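Side-chain contacts in aminomethyltransferase (Bartonella henselae, PDB 3GIR), which belongs to the aminomethyltransferase (T-protein) family, pairing an N-terminal domain of mixed and antiparallel beta sheets and helices with a C-terminal barrel domain: residues 36-41 / 173-178; 70-75 / 244-249; 76-81 / 235-240; 184-189 / 221-226. One frame throughout, in Å; residues are numbered along the deposited sequence.

Contact 1 (36-41 / 173-178)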
loop_
_atom_site.group_PDB
_atom_site.type_symbol
_atom_site.label_atom_id
_atom_site.label_comp_id
_atom_site.label_asym_id
_atom_site.label_seq_id
_atom_site.Cartn_x
_atom_site.Cartn_y
_atom_site.Cartn_z
ATOM N N LEU A 36 -2.209 -8.652 17.203
ATOM C CA LEU A 36 -0.869 -8.809 16.608
ATOM C C LEU A 36 -0.056 -9.782 17.396
ATOM O O LEU A 36 -0.017 -9.747 18.640
ATOM C CB LEU A 36 -0.132 -7.480 16.633
ATOM C CG LEU A 36 -0.671 -6.426 15.679
ATOM C CD1 LEU A 36 -0.076 -5.037 16.033
ATOM C CD2 LEU A 36 -0.453 -6.786 14.177
ATOM N N PRO A 37 0.623 -10.673 16.682
ATOM C CA PRO A 37 1.606 -11.514 17.425
ATOM C C PRO A 37 2.552 -10.805 18.352
ATOM O O PRO A 37 2.837 -11.297 19.457
ATOM C CB PRO A 37 2.368 -12.179 16.259
ATOM C CG PRO A 37 1.392 -12.283 15.155
ATOM C CD PRO A 37 0.600 -10.983 15.251
ATOM N N LEU A 38 3.058 -9.626 17.973
ATOM C CA LEU A 38 3.965 -8.828 18.786
ATOM C C LEU A 38 3.269 -7.755 19.672
ATOM O O LEU A 38 3.907 -6.814 20.108
ATOM C CB LEU A 38 4.972 -8.166 17.881
ATOM C CG LEU A 38 5.824 -9.121 17.043
ATOM C CD1 LEU A 38 6.806 -8.293 16.197
ATOM C CD2 LEU A 38 6.572 -10.171 17.941
ATOM N N TYR A 39 1.970 -7.965 19.951
ATOM C CA TYR A 39 1.199 -7.022 20.769
ATOM C C TYR A 39 1.933 -6.619 22.030
ATOM O O TYR A 39 2.012 -5.433 22.360
ATOM C CB TYR A 39 -0.163 -7.598 21.145
ATOM C CG TYR A 39 -0.902 -6.751 22.162
ATOM C CD1 TYR A 39 -1.586 -5.629 21.760
ATOM C CD2 TYR A 39 -0.834 -7.043 23.520
ATOM C CE1 TYR A 39 -2.297 -4.819 22.662
ATOM C CE2 TYR A 39 -1.515 -6.208 24.467
ATOM C CZ TYR A 39 -2.241 -5.108 23.993
ATOM O OH TYR A 39 -2.899 -4.284 24.845
ATOM N N GLU A 40 2.534 -7.608 22.738
ATOM C CA GLU A 40 3.222 -7.243 23.982
ATOM C C GLU A 40 4.396 -6.256 23.828
ATOM O O GLU A 40 4.649 -5.409 24.713
ATOM C CB GLU A 40 3.725 -8.517 24.701
ATOM C CG GLU A 40 2.623 -9.308 25.320
ATOM C CD GLU A 40 3.160 -10.628 25.964
ATOM O OE1 GLU A 40 4.390 -10.697 26.290
ATOM O OE2 GLU A 40 2.367 -11.591 26.124
ATOM N N LEU A 41 5.147 -6.324 22.708
ATOM C CA LEU A 41 6.163 -5.354 22.419
ATOM C C LEU A 41 5.575 -3.953 22.280
ATOM O O LEU A 41 6.205 -2.964 22.715
ATOM C CB LEU A 41 6.997 -5.679 21.148
ATOM C CG LEU A 41 7.892 -6.896 21.127
ATOM C CD1 LEU A 41 8.757 -6.956 19.834
ATOM C CD2 LEU A 41 8.771 -6.867 22.419
ATOM N N VAL A 173 4.765 -12.953 10.745
ATOM C CA VAL A 173 4.947 -11.543 11.128
ATOM C C VAL A 173 5.529 -10.859 9.938
ATOM O O VAL A 173 6.342 -11.422 9.226
ATOM C CB VAL A 173 5.824 -11.407 12.392
ATOM C CG1 VAL A 173 6.503 -10.022 12.510
ATOM C CG2 VAL A 173 4.977 -11.719 13.598
ATOM N N LEU A 174 5.122 -9.615 9.718
ATOM C CA LEU A 174 5.627 -8.785 8.665
ATOM C C LEU A 174 6.026 -7.454 9.293
ATOM O O LEU A 174 5.206 -6.786 9.970
ATOM C CB LEU A 174 4.575 -8.519 7.561
ATOM C CG LEU A 174 5.098 -7.802 6.277
ATOM C CD1 LEU A 174 6.119 -8.577 5.486
ATOM C CD2 LEU A 174 3.836 -7.510 5.432
ATOM N N LEU A 175 7.280 -7.058 9.094
ATOM C CA LEU A 175 7.855 -5.806 9.615
ATOM C C LEU A 175 8.307 -4.992 8.433
ATOM O O LEU A 175 8.898 -5.532 7.544
ATOM C CB LEU A 175 9.046 -6.041 10.541
ATOM C CG LEU A 175 8.790 -6.955 11.725
ATOM C CD1 LEU A 175 10.100 -7.294 12.465
ATOM C CD2 LEU A 175 7.855 -6.266 12.650
ATOM N N ALA A 176 8.083 -3.692 8.432
ATOM C CA ALA A 176 8.700 -2.800 7.477
ATOM C C ALA A 176 9.760 -1.976 8.193
ATOM O O ALA A 176 9.557 -1.499 9.262
ATOM C CB ALA A 176 7.624 -1.852 6.898
ATOM N N LEU A 177 10.913 -1.815 7.526
ATOM C CA LEU A 177 12.054 -1.029 8.074
ATOM C C LEU A 177 12.327 -0.019 6.979
ATOM O O LEU A 177 12.808 -0.358 5.900
ATOM C CB LEU A 177 13.283 -1.877 8.299
ATOM C CG LEU A 177 14.489 -1.127 8.837
ATOM C CD1 LEU A 177 14.257 -0.711 10.309
ATOM C CD2 LEU A 177 15.700 -2.083 8.745
ATOM N N GLN A 178 12.054 1.260 7.233
ATOM C CA GLN A 178 11.952 2.294 6.191
ATOM C C GLN A 178 12.709 3.548 6.576
ATOM O O GLN A 178 12.713 3.962 7.712
ATOM C CB GLN A 178 10.504 2.700 5.953
ATOM C CG GLN A 178 9.610 1.556 5.616
ATOM C CD GLN A 178 9.735 1.133 4.150
ATOM O OE1 GLN A 178 9.520 1.959 3.221
ATOM N NE2 GLN A 178 9.931 -0.192 3.932
#
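The type I turn that leads into helix 39-44 sets Pro37 and Leu38 against Val173 and Leu175, at the start of an inner strand of the mixed sheet. Val173 gives one methyl to Pro37 and one to Leu38. Val173 CG2 lies against the CB-CG side of the proline ring, 3.8 Å from Pro37 CB and nearly as close to Pro37 CG, the two side chains sliding past one another in opposite directions. The other methyl, Val173 CG1, stands 4.1 Å from Leu38 CD1, and here the side chains cross at about a right angle. Leu38 is the N-cap residue; its chain runs out straight beyond CB, with CD1 anti to CA (chi2 -179°), which carries that methyl far enough to touch Leu175 CD2 as well, at 4.2 Å. No hydrogen bond joins the two segments. The turn is held from within by Tyr39 N giving to Leu36 O over 3.0 Å. Around this apolar patch, Arg231 of helix 227-238 and Asp80 of the neighbouring strand also touch Leu38, while Ala230 packs on Val173. The result is a type I turn running through the N-cap into a helix, packed by apolar side chains on one face of the mixed sheet.

Contact 2 (70-75 / 244-249)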
loop_
_atom_site.group_PDB
_atom_site.type_symbol
_atom_site.label_atom_id
_atom_site.label_comp_id
_atom_site.label_asym_id
_atom_site.label_seq_id
_atom_site.Cartn_x
_atom_site.Cartn_y
_atom_site.Cartn_z
ATOM N N LEU A 70 8.601 12.178 10.990
ATOM C CA LEU A 70 9.874 12.817 10.710
ATOM C C LEU A 70 11.034 11.865 10.943
ATOM O O LEU A 70 11.969 11.868 10.141
ATOM C CB LEU A 70 10.013 14.127 11.503
ATOM C CG LEU A 70 9.002 15.231 11.149
ATOM C CD1 LEU A 70 9.044 16.356 12.269
ATOM C CD2 LEU A 70 9.144 15.797 9.747
ATOM N N HIS A 71 10.939 11.030 11.966
ATOM C CA HIS A 71 11.967 10.024 12.234
ATOM C C HIS A 71 12.219 9.090 11.061
ATOM O O HIS A 71 13.375 8.780 10.705
ATOM C CB HIS A 71 11.686 9.252 13.537
ATOM C CG HIS A 71 12.758 8.253 13.848
ATOM N ND1 HIS A 71 13.876 8.588 14.585
ATOM C CD2 HIS A 71 12.911 6.959 13.474
ATOM C CE1 HIS A 71 14.652 7.513 14.683
ATOM N NE2 HIS A 71 14.108 6.522 14.000
ATOM N N THR A 72 11.140 8.668 10.392
ATOM C CA THR A 72 11.221 7.749 9.281
ATOM C C THR A 72 11.946 8.374 8.119
ATOM O O THR A 72 12.732 7.726 7.442
ATOM C CB THR A 72 9.800 7.217 8.860
ATOM O OG1 THR A 72 9.146 6.614 9.993
ATOM C CG2 THR A 72 9.832 6.229 7.748
ATOM N N ARG A 73 11.689 9.658 7.888
ATOM C CA ARG A 73 12.317 10.333 6.752
ATOM C C ARG A 73 13.801 10.688 7.023
ATOM O O ARG A 73 14.543 10.925 6.057
ATOM C CB ARG A 73 11.528 11.534 6.331
ATOM C CG ARG A 73 10.143 11.214 5.727
ATOM C CD ARG A 73 9.827 12.009 4.486
ATOM N NE ARG A 73 8.457 11.909 4.062
ATOM C CZ ARG A 73 7.948 10.869 3.409
ATOM N NH1 ARG A 73 8.711 9.864 3.036
ATOM N NH2 ARG A 73 6.666 10.825 3.159
ATOM N N ALA A 74 14.179 10.769 8.285
ATOM C CA ALA A 74 15.561 11.149 8.695
ATOM C C ALA A 74 16.460 9.980 9.075
ATOM O O ALA A 74 17.710 10.106 9.007
ATOM C CB ALA A 74 15.469 12.172 9.824
ATOM N N HIS A 75 15.861 8.838 9.458
ATOM C CA HIS A 75 16.552 7.761 10.142
ATOM C C HIS A 75 16.008 6.406 9.655
ATOM O O HIS A 75 16.054 6.126 8.474
ATOM C CB HIS A 75 16.483 7.920 11.685
ATOM C CG HIS A 75 17.169 9.146 12.183
ATOM N ND1 HIS A 75 18.541 9.334 12.066
ATOM C CD2 HIS A 75 16.665 10.283 12.719
ATOM C CE1 HIS A 75 18.839 10.546 12.512
ATOM N NE2 HIS A 75 17.722 11.146 12.907
ATOM N N GLU A 244 13.168 3.503 15.548
ATOM C CA GLU A 244 12.035 3.613 16.461
ATOM C C GLU A 244 10.838 2.952 15.854
ATOM O O GLU A 244 10.688 2.938 14.636
ATOM C CB GLU A 244 11.703 5.069 16.743
ATOM C CG GLU A 244 12.863 5.910 17.340
ATOM C CD GLU A 244 13.198 5.566 18.809
ATOM O OE1 GLU A 244 12.479 4.816 19.481
ATOM O OE2 GLU A 244 14.237 6.049 19.329
ATOM N N TRP A 245 9.922 2.495 16.691
ATOM C CA TRP A 245 8.602 2.072 16.223
ATOM C C TRP A 245 7.780 3.283 15.712
ATOM O O TRP A 245 7.866 4.402 16.271
ATOM C CB TRP A 245 7.781 1.531 17.363
ATOM C CG TRP A 245 8.049 0.149 17.856
ATOM C CD1 TRP A 245 8.425 -0.147 19.146
ATOM C CD2 TRP A 245 7.906 -1.101 17.175
ATOM N NE1 TRP A 245 8.532 -1.486 19.301
ATOM C CE2 TRP A 245 8.216 -2.115 18.112
ATOM C CE3 TRP A 245 7.562 -1.473 15.890
ATOM C CZ2 TRP A 245 8.157 -3.479 17.797
ATOM C CZ3 TRP A 245 7.539 -2.800 15.566
ATOM C CH2 TRP A 245 7.839 -3.813 16.527
ATOM N N VAL A 246 7.092 3.046 14.579
ATOM C CA VAL A 246 6.224 4.029 13.967
ATOM C C VAL A 246 4.798 3.428 13.945
ATOM O O VAL A 246 4.600 2.295 13.504
ATOM C CB VAL A 246 6.760 4.387 12.610
ATOM C CG1 VAL A 246 5.869 5.459 11.959
ATOM C CG2 VAL A 246 8.163 4.922 12.782
ATOM N N GLY A 247 3.810 4.201 14.350
ATOM C CA GLY A 247 2.416 3.800 14.413
ATOM C C GLY A 247 1.654 4.029 13.133
ATOM O O GLY A 247 2.165 4.609 12.171
ATOM N N LEU A 248 0.429 3.533 13.106
ATOM C CA LEU A 248 -0.397 3.637 11.892
ATOM C C LEU A 248 -0.690 5.056 11.481
ATOM O O LEU A 248 -0.860 5.316 10.266
ATOM C CB LEU A 248 -1.722 2.883 12.124
ATOM C CG LEU A 248 -1.675 1.365 11.895
ATOM C CD1 LEU A 248 -3.156 0.943 11.765
ATOM C CD2 LEU A 248 -0.709 0.616 10.806
ATOM N N ALA A 249 -0.793 6.004 12.440
ATOM C CA ALA A 249 -1.063 7.407 12.079
ATOM C C ALA A 249 0.048 7.981 11.214
ATOM O O ALA A 249 -0.226 8.546 10.152
ATOM C CB ALA A 249 -1.441 8.289 13.280
#
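His71 NE2, which sits 3.5 Å from Glu244 N without bonding to it, is held by two backbone carbonyls: it gives a hydrogen bond to Arg242 O and a weak one to Ala76 O. Arg242 precedes edge strand 243-245 of the mixed sheet and Ala76 begins strand 76-80, which runs parallel to it, so the ring links helix 65-74 to the start of both. With chi1 at -178°, the histidine holds CG trans to its backbone N and extends from the helix toward Glu244. In a CH-pi contact, Glu244 CG lies over one face of the His71 ring, 3.7 Å from its centroid and displaced toward the CE1 and NE2 rim. The opposite face of the ring takes CB of His75, which rides 3.5 Å above the plane; the imidazole is thus sandwiched between two aliphatic carbons. Bent at chi2, Glu244 turns its carboxylate plane 74° from the ring, and OE2 stays 5.4 Å from His71 NE2; no salt bridge forms. The nearest side-chain atom of the glutamate is about 4 Å from the bound sodium ion. One residue along the helix, Thr72 directs its hydroxyl back to Glu68 O, and Glu68 in turn accepts Gly247 N through OE1. That same Thr72 OG1 has Val246 CG2 close against it, at 3.4 Å.

Contact 3 (76-81 / 235-240). With NA (sodium ion), chain B.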
loop_
_atom_site.group_PDB
_atom_site.type_symbol
_atom_site.label_atom_id
_atom_site.label_comp_id
_atom_site.label_asym_id
_atom_site.label_seq_id
_atom_site.Cartn_x
_atom_site.Cartn_y
_atom_site.Cartn_z
ATOM N N ALA A 76 15.435 5.599 10.552
ATOM C CA ALA A 76 14.829 4.329 10.155
ATOM C C ALA A 76 13.641 4.068 11.092
ATOM O O ALA A 76 13.758 4.123 12.317
ATOM C CB ALA A 76 15.841 3.199 10.259
ATOM N N GLY A 77 12.470 3.871 10.498
ATOM C CA GLY A 77 11.266 3.565 11.243
ATOM C C GLY A 77 10.923 2.101 11.071
ATOM O O GLY A 77 11.063 1.537 10.002
ATOM N N LEU A 78 10.504 1.494 12.156
ATOM C CA LEU A 78 10.092 0.093 12.198
ATOM C C LEU A 78 8.566 0.064 12.374
ATOM O O LEU A 78 7.993 0.653 13.297
ATOM C CB LEU A 78 10.755 -0.649 13.386
ATOM C CG LEU A 78 10.531 -2.172 13.401
ATOM C CD1 LEU A 78 11.163 -2.897 12.162
ATOM C CD2 LEU A 78 11.100 -2.736 14.785
ATOM N N PHE A 79 7.903 -0.634 11.470
ATOM C CA PHE A 79 6.456 -0.732 11.418
ATOM C C PHE A 79 6.054 -2.196 11.529
ATOM O O PHE A 79 6.513 -3.030 10.757
ATOM C CB PHE A 79 5.888 -0.206 10.084
ATOM C CG PHE A 79 6.275 1.198 9.705
ATOM C CD1 PHE A 79 5.327 2.210 9.679
ATOM C CD2 PHE A 79 7.581 1.485 9.314
ATOM C CE1 PHE A 79 5.684 3.505 9.296
ATOM C CE2 PHE A 79 7.913 2.785 8.987
ATOM C CZ PHE A 79 6.967 3.778 8.996
ATOM N N ASP A 80 5.167 -2.495 12.486
ATOM C CA ASP A 80 4.598 -3.806 12.553
ATOM C C ASP A 80 3.371 -3.845 11.650
ATOM O O ASP A 80 2.315 -3.253 11.944
ATOM C CB ASP A 80 4.204 -4.185 14.000
ATOM C CG ASP A 80 3.770 -5.619 14.106
ATOM O OD1 ASP A 80 3.560 -6.290 13.050
ATOM O OD2 ASP A 80 3.568 -6.093 15.266
ATOM N N ILE A 81 3.496 -4.553 10.522
ATOM C CA ILE A 81 2.476 -4.671 9.516
ATOM C C ILE A 81 2.023 -6.140 9.381
ATOM O O ILE A 81 1.630 -6.609 8.324
ATOM C CB ILE A 81 2.884 -3.989 8.165
ATOM C CG1 ILE A 81 4.171 -4.546 7.666
ATOM C CG2 ILE A 81 2.981 -2.454 8.393
ATOM C CD1 ILE A 81 4.450 -4.041 6.215
ATOM N N GLU A 235 13.144 -6.988 18.464
ATOM C CA GLU A 235 13.934 -6.422 19.533
ATOM C C GLU A 235 15.335 -6.118 19.057
ATOM O O GLU A 235 15.906 -5.094 19.440
ATOM C CB GLU A 235 13.966 -7.340 20.746
ATOM C CG GLU A 235 12.658 -7.539 21.455
ATOM C CD GLU A 235 12.714 -8.707 22.504
ATOM O OE1 GLU A 235 13.449 -9.724 22.263
ATOM O OE2 GLU A 235 12.015 -8.619 23.542
ATOM N N LYS A 236 15.938 -6.993 18.264
ATOM C CA LYS A 236 17.268 -6.711 17.676
ATOM C C LYS A 236 17.301 -5.462 16.813
ATOM O O LYS A 236 18.225 -4.633 16.899
ATOM C CB LYS A 236 17.747 -7.944 16.919
ATOM C CG LYS A 236 19.067 -7.804 16.175
ATOM C CD LYS A 236 19.398 -9.152 15.526
ATOM C CE LYS A 236 20.830 -9.234 15.029
ATOM N NZ LYS A 236 20.983 -10.491 14.257
ATOM N N LEU A 237 16.286 -5.269 15.948
ATOM C CA LEU A 237 16.269 -4.056 15.138
ATOM C C LEU A 237 16.000 -2.798 15.961
ATOM O O LEU A 237 16.626 -1.761 15.775
ATOM C CB LEU A 237 15.194 -4.174 14.069
ATOM C CG LEU A 237 15.430 -5.232 13.063
ATOM C CD1 LEU A 237 14.162 -5.394 12.173
ATOM C CD2 LEU A 237 16.593 -4.952 12.171
ATOM N N LEU A 238 15.088 -2.870 16.902
ATOM C CA LEU A 238 14.786 -1.727 17.794
ATOM C C LEU A 238 15.938 -1.287 18.650
ATOM O O LEU A 238 16.066 -0.101 18.982
ATOM C CB LEU A 238 13.684 -2.124 18.736
ATOM C CG LEU A 238 12.304 -2.044 18.214
ATOM C CD1 LEU A 238 11.384 -2.941 19.064
ATOM C CD2 LEU A 238 11.927 -0.479 18.206
ATOM N N GLY A 239 16.793 -2.243 18.976
ATOM C CA GLY A 239 18.010 -1.988 19.754
ATOM C C GLY A 239 18.968 -1.042 19.049
ATOM O O GLY A 239 19.800 -0.414 19.693
ATOM N N ASP A 240 18.840 -0.879 17.752
ATOM C CA ASP A 240 19.702 0.034 16.973
ATOM C C ASP A 240 19.243 1.453 17.301
ATOM O O ASP A 240 18.003 1.742 17.306
ATOM C CB ASP A 240 19.563 -0.255 15.466
ATOM C CG ASP A 240 20.540 0.475 14.597
ATOM O OD1 ASP A 240 21.294 -0.166 13.808
ATOM O OD2 ASP A 240 20.570 1.736 14.644
HETATM NA NA NA B . 16.209 2.160 18.768
HETATM O O HOH W 1 17.814 1.908 20.675
HETATM O O HOH W 2 16.621 4.570 19.182
HETATM O O HOH W 3 14.511 2.529 20.391
#
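Leu78 points its CB from strand 76-80 toward the helix carrying Leu237 and Leu238. Beyond CB, a chi1 of -172° swings CG away from the backbone N, and from there the two methyls can reach Leu237 and Leu238 separately. Leu78 CD1 meets Leu237 CD1, methyl against methyl at 3.9 Å, and also approaches Ala176 O of the neighbouring strand 173-178 at 3.6 Å. Leu78 CD2 is fitted against the branch carbon of the next residue, 3.7 Å from Leu238 CG, with Leu238 CD2 a little farther off. Both leucines of the helix cross Leu78 at about a right angle, and Val243 and Trp245 of the adjoining strand touch it too. The helix belongs to a beta-alpha-beta crossover: strand 220-225 leads into helix 227-238, which passes over the two intervening strands and returns as the parallel edge strand 243-245. Between the helix and strand 243-245, the backbone turns around a sodium ion. Leu238 O binds the metal at 2.3 Å and Asp240 O at 2.4 Å, and Val243 O together with three waters makes six ligands. The protein thus offers sodium backbone carbonyls alone, while the Asp240 carboxylate is engaged instead in a salt bridge to Arg242 through OD1. One metal-bound water also donates, weakly, to Gly239 O at 3.2 Å. Inside the turn, Asp240 N reaches back to Leu237 O over 3.1 Å.

Contact 4 (184-189 / 221-226)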
loop_
_atom_site.group_PDB
_atom_site.type_symbol
_atom_site.label_atom_id
_atom_site.label_comp_id
_atom_site.label_asym_id
_atom_site.label_seq_id
_atom_site.Cartn_x
_atom_site.Cartn_y
_atom_site.Cartn_z
ATOM N N ALA A 184 21.465 0.592 6.151
ATOM C CA ALA A 184 22.594 0.490 7.055
ATOM C C ALA A 184 22.233 -0.300 8.313
ATOM O O ALA A 184 22.971 -1.187 8.750
ATOM C CB ALA A 184 23.156 1.889 7.369
ATOM N N VAL A 185 21.016 -0.061 8.847
ATOM C CA VAL A 185 20.511 -0.807 9.995
ATOM C C VAL A 185 20.450 -2.307 9.648
ATOM O O VAL A 185 20.864 -3.148 10.467
ATOM C CB VAL A 185 19.125 -0.261 10.463
ATOM C CG1 VAL A 185 18.472 -1.189 11.471
ATOM C CG2 VAL A 185 19.253 1.135 10.979
ATOM N N LEU A 186 19.891 -2.623 8.478
ATOM C CA LEU A 186 19.757 -3.981 8.029
ATOM C C LEU A 186 21.125 -4.658 8.001
ATOM O O LEU A 186 21.299 -5.727 8.561
ATOM C CB LEU A 186 19.106 -4.064 6.660
ATOM C CG LEU A 186 18.617 -5.371 6.160
ATOM C CD1 LEU A 186 17.360 -5.803 6.907
ATOM C CD2 LEU A 186 18.448 -5.382 4.713
ATOM N N ALA A 187 22.067 -4.025 7.339
ATOM C CA ALA A 187 23.487 -4.554 7.273
ATOM C C ALA A 187 24.078 -4.755 8.668
ATOM O O ALA A 187 24.635 -5.789 8.963
ATOM C CB ALA A 187 24.371 -3.631 6.445
ATOM N N ASP A 188 23.929 -3.781 9.544
ATOM C CA ASP A 188 24.538 -3.885 10.878
ATOM C C ASP A 188 23.853 -4.922 11.764
ATOM O O ASP A 188 24.422 -5.390 12.755
ATOM C CB ASP A 188 24.553 -2.517 11.579
ATOM C CG ASP A 188 25.509 -1.496 10.940
ATOM O OD1 ASP A 188 26.312 -1.814 10.032
ATOM O OD2 ASP A 188 25.392 -0.296 11.311
ATOM N N ALA A 189 22.607 -5.277 11.441
ATOM C CA ALA A 189 21.910 -6.336 12.135
ATOM C C ALA A 189 22.298 -7.723 11.604
ATOM O O ALA A 189 21.777 -8.737 12.097
ATOM C CB ALA A 189 20.375 -6.138 12.054
ATOM N N PHE A 221 12.742 -1.744 3.458
ATOM C CA PHE A 221 12.626 -3.148 3.351
ATOM C C PHE A 221 11.366 -3.618 4.021
ATOM O O PHE A 221 10.893 -2.956 4.948
ATOM C CB PHE A 221 13.850 -3.901 3.940
ATOM C CG PHE A 221 15.141 -3.518 3.278
ATOM C CD1 PHE A 221 15.638 -4.270 2.222
ATOM C CD2 PHE A 221 15.792 -2.372 3.677
ATOM C CE1 PHE A 221 16.834 -3.874 1.632
ATOM C CE2 PHE A 221 16.935 -1.975 3.021
ATOM C CZ PHE A 221 17.415 -2.725 2.042
ATOM N N GLU A 222 10.878 -4.776 3.589
ATOM C CA GLU A 222 9.839 -5.526 4.337
ATOM C C GLU A 222 10.407 -6.914 4.606
ATOM O O GLU A 222 10.997 -7.554 3.685
ATOM C CB GLU A 222 8.558 -5.611 3.573
ATOM C CG GLU A 222 7.884 -4.281 3.336
ATOM C CD GLU A 222 6.469 -4.448 2.727
ATOM O OE1 GLU A 222 6.010 -5.596 2.359
ATOM O OE2 GLU A 222 5.834 -3.402 2.635
ATOM N N ILE A 223 10.202 -7.385 5.823
ATOM C CA ILE A 223 10.712 -8.696 6.258
ATOM C C ILE A 223 9.534 -9.528 6.791
ATOM O O ILE A 223 8.882 -9.106 7.731
ATOM C CB ILE A 223 11.783 -8.559 7.334
ATOM C CG1 ILE A 223 12.891 -7.588 6.926
ATOM C CG2 ILE A 223 12.345 -9.967 7.766
ATOM C CD1 ILE A 223 13.867 -7.139 8.123
ATOM N N ALA A 224 9.293 -10.710 6.207
ATOM C CA ALA A 224 8.257 -11.627 6.598
ATOM C C ALA A 224 8.950 -12.852 7.155
ATOM O O ALA A 224 9.904 -13.349 6.546
ATOM C CB ALA A 224 7.331 -12.018 5.412
ATOM N N LEU A 225 8.525 -13.288 8.313
ATOM C CA LEU A 225 9.167 -14.443 8.954
ATOM C C LEU A 225 8.190 -15.162 9.843
ATOM O O LEU A 225 7.163 -14.666 10.222
ATOM C CB LEU A 225 10.420 -14.004 9.755
ATOM C CG LEU A 225 10.254 -13.290 11.096
ATOM C CD1 LEU A 225 11.719 -13.179 11.739
ATOM C CD2 LEU A 225 9.611 -11.897 10.945
ATOM N N PRO A 226 8.532 -16.419 10.217
ATOM C CA PRO A 226 7.675 -17.137 11.104
ATOM C C PRO A 226 7.436 -16.406 12.414
ATOM O O PRO A 226 8.303 -15.697 12.918
ATOM C CB PRO A 226 8.464 -18.458 11.347
ATOM C CG PRO A 226 9.300 -18.567 10.167
ATOM C CD PRO A 226 9.720 -17.194 9.825
#
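Leu186 divides its two methyls between Phe221 and Ile223. Leu186 CD2 stands almost squarely above the Phe221 ring, 3.8 Å from its centroid and only 8° off the ring normal, so that all six ring carbons are nearly equally near. The next residue on the same face of the strand takes the other methyl: Leu186 CD1 meets Ile223 CD1 at 3.9 Å, where the two side chains slide past each other in opposite directions. The fork is placed by the leucine's first torsion, which at -167° turns CG to the side opposite the backbone N and sends the branch from helix 182-188 toward the sheet. Leu191 packs beside Leu186, and Leu233 of helix 227-238 touches Ile223, so the two helices share this face of the mixed sheet. Strand 220-225 is itself fixed between strands 209-211 and 173-178: Phe221 pairs by backbone hydrogen bonds with Leu177 and Ile223 with Leu175, and Gln178 NE2 also binds Phe221 O. Farther out, polar ties hold the helix and the turn after it, Asp188 OD2 in a salt bridge to Arg242 and Ala189 O accepting Lys236 NZ. Across the interface itself there is no hydrogen bond; packing of hydrocarbon, including a methyl centred on a ring, depends on shape and burial and leaves no polar group needing a partner across it.

In the fold
Read from the N terminus, the chain opens contact 1 at 36-41, contact 2 at 70-75 and, directly after it, contact 3 at 76-81. Contact 1 is the first to close, at 173-178, so its loop crosses those of contacts 2 and 3. Contact 4 then opens at 184-189 and closes at 221-226, in series with contact 1 and nested inside contact 3. The helix that follows closes contact 3 at 235-240, and 244-249 closes contact 2 around it. All four reach one mixed sheet: strands 220-225, 173-178, 76-80 and 243-245 lie side by side, tying the N-terminal turn and helices 65-74, 182-188 and 227-238 to a single scaffold.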